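Local atomic coordinates of elastinolytic metalloprotease (Pseudoalteromonas sp. CF6-2, PDB entry 6IK4), a protein that probably acts as a zinc-dependent M23-family endopeptidase, an elastinolytic enzyme also linked to peptidoglycan, represented here by its C-terminal part, which holds the M23 peptidase domain. Residues F73-Y78 against V119-L124. Numbering follows the deposited sequence.
Sequences FATNYY and VHFTLL. With ZN (zinc ion), chain B.
Tyr77 and Phe121 meet in a non-hydrogen-bonded pair of two antiparallel strands, 73-78 and 119-124, in the central sheet of the M23 metallopeptidase fold. Six backbone hydrogen bonds join the strands at Ala74-Leu124, Asn76-Thr122 and Tyr78-His120. Both aromatic rings are neighbours on one face of the sheet. The edge of Phe121 is turned toward the face of Tyr77 in an offset edge-to-face pair, with ring planes at 69°. Phe121 CD1 approaches Tyr77 CE2 at 3.6 Å. Phe121 CG stands anti to its backbone N (chi1 174°), which brings the ring alongside strand 73-78. At its far end Phe121 CZ lies 3.5 Å from Thr75 CG2. Tyr77 folds back along its own strand, and its OH hydrogen-bonds Thr75 OG1 at 2.7 Å. Ala52 N also bonds this hydroxyl, so the phenol is fixed at its polar end. A leucine in place of Tyr77 would probably leave Thr75 OG1 and Ala52 N without this partner and deprive the Phe121 edge of its aromatic face.

Asn76, Tyr78, His120 and Thr122 lie on the other face of the sheet. There a water accepts from Asn76 ND2, donates to His120 O and hydrogen-bonds Thr122 OG1 at 2.8 Å. Asn64 also takes a bond from Asn76 ND2, and Ser32 bonds Thr122 OG1. Tyr78 CB sits at the edge of the His120 imidazole, 4.0 Å from His120 CD2. Asn23 bonds His120 NE2. His120 ND1 binds the zinc ion at 2.0 Å, beside the ligands His21 and Asp34.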
# COMPACT_ATOMS: atom_id res chain seq x y z
N PHE A 73 14.75 -3.37 -0.54
CA PHE A 73 13.31 -3.41 -0.32
C PHE A 73 12.65 -2.27 -1.07
O PHE A 73 13.23 -1.21 -1.27
CB PHE A 73 12.98 -3.31 1.17
CG PHE A 73 13.26 -4.57 1.92
CD1 PHE A 73 12.34 -5.61 1.91
CD2 PHE A 73 14.46 -4.73 2.59
CE1 PHE A 73 12.61 -6.80 2.58
CE2 PHE A 73 14.73 -5.91 3.27
CZ PHE A 73 13.79 -6.95 3.26
N ALA A 74 11.39 -2.48 -1.45
CA ALA A 74 10.68 -1.49 -2.24
C ALA A 74 9.20 -1.61 -1.92
O ALA A 74 8.71 -2.68 -1.55
CB ALA A 74 10.91 -1.68 -3.75
N THR A 75 8.49 -0.50 -2.07
CA THR A 75 7.04 -0.53 -2.01
C THR A 75 6.49 -0.10 -3.36
O THR A 75 6.99 0.83 -3.99
CB THR A 75 6.51 0.36 -0.88
OG1 THR A 75 7.11 1.67 -0.94
CG2 THR A 75 6.83 -0.28 0.47
N ASN A 76 5.46 -0.81 -3.80
CA ASN A 76 4.81 -0.54 -5.08
C ASN A 76 3.41 -0.04 -4.81
O ASN A 76 2.76 -0.48 -3.86
CB ASN A 76 4.79 -1.81 -5.94
CG ASN A 76 4.62 -1.51 -7.41
OD1 ASN A 76 5.61 -1.33 -8.13
ND2 ASN A 76 3.37 -1.44 -7.87
N TYR A 77 2.96 0.92 -5.62
CA TYR A 77 1.68 1.61 -5.45
C TYR A 77 0.93 1.52 -6.77
O TYR A 77 1.35 2.14 -7.75
CB TYR A 77 1.89 3.09 -5.06
CG TYR A 77 2.80 3.26 -3.85
CD1 TYR A 77 4.19 3.12 -3.97
CD2 TYR A 77 2.27 3.55 -2.60
CE1 TYR A 77 5.02 3.26 -2.86
CE2 TYR A 77 3.10 3.69 -1.49
CZ TYR A 77 4.47 3.53 -1.62
OH TYR A 77 5.29 3.67 -0.51
N TYR A 78 -0.20 0.81 -6.78
CA TYR A 78 -0.96 0.58 -8.00
C TYR A 78 -2.38 1.13 -7.83
O TYR A 78 -2.85 1.36 -6.71
CB TYR A 78 -0.98 -0.92 -8.37
CG TYR A 78 -1.62 -1.20 -9.72
CD1 TYR A 78 -1.04 -0.72 -10.89
CD2 TYR A 78 -2.81 -1.90 -9.82
CE1 TYR A 78 -1.64 -0.95 -12.13
CE2 TYR A 78 -3.40 -2.14 -11.05
CZ TYR A 78 -2.81 -1.65 -12.21
OH TYR A 78 -3.41 -1.88 -13.44
N VAL A 119 -5.58 2.38 -3.07
CA VAL A 119 -4.23 2.06 -3.56
C VAL A 119 -3.92 0.61 -3.19
O VAL A 119 -4.18 0.17 -2.07
CB VAL A 119 -3.17 3.02 -2.99
CG1 VAL A 119 -3.19 3.05 -1.46
CG2 VAL A 119 -1.77 2.62 -3.50
N HIS A 120 -3.43 -0.14 -4.17
CA HIS A 120 -2.92 -1.49 -3.98
C HIS A 120 -1.44 -1.35 -3.64
O HIS A 120 -0.65 -0.96 -4.50
CB HIS A 120 -3.15 -2.31 -5.26
CG HIS A 120 -2.47 -3.65 -5.29
ND1 HIS A 120 -3.02 -4.78 -4.72
CD2 HIS A 120 -1.32 -4.05 -5.88
CE1 HIS A 120 -2.23 -5.81 -4.94
NE2 HIS A 120 -1.19 -5.40 -5.65
N PHE A 121 -1.09 -1.64 -2.40
CA PHE A 121 0.24 -1.40 -1.83
C PHE A 121 0.98 -2.72 -1.67
O PHE A 121 0.46 -3.63 -1.03
CB PHE A 121 0.07 -0.69 -0.49
CG PHE A 121 1.33 -0.48 0.30
CD1 PHE A 121 2.14 0.63 0.09
CD2 PHE A 121 1.66 -1.36 1.33
CE1 PHE A 121 3.29 0.83 0.85
CE2 PHE A 121 2.81 -1.16 2.09
CZ PHE A 121 3.62 -0.06 1.85
N THR A 122 2.21 -2.82 -2.21
CA THR A 122 2.93 -4.09 -2.27
C THR A 122 4.35 -3.92 -1.76
O THR A 122 5.02 -2.95 -2.11
CB THR A 122 2.99 -4.64 -3.72
OG1 THR A 122 1.66 -4.76 -4.25
CG2 THR A 122 3.75 -6.02 -3.80
N LEU A 123 4.82 -4.89 -0.96
CA LEU A 123 6.20 -4.94 -0.49
C LEU A 123 7.02 -5.89 -1.37
O LEU A 123 6.59 -7.02 -1.63
CB LEU A 123 6.28 -5.41 0.97
CG LEU A 123 7.70 -5.51 1.56
CD1 LEU A 123 8.34 -4.11 1.69
CD2 LEU A 123 7.69 -6.22 2.93
N LEU A 124 8.20 -5.44 -1.79
CA LEU A 124 9.07 -6.23 -2.62
C LEU A 124 10.47 -6.24 -2.02
O LEU A 124 10.84 -5.35 -1.26
CB LEU A 124 9.14 -5.68 -4.06
CG LEU A 124 7.82 -5.56 -4.82
CD1 LEU A 124 7.30 -4.15 -4.71
CD2 LEU A 124 8.03 -5.94 -6.28
ZN ZN B . -4.81 -5.23 -3.83
O HOH W 1 1.51 -2.46 -5.85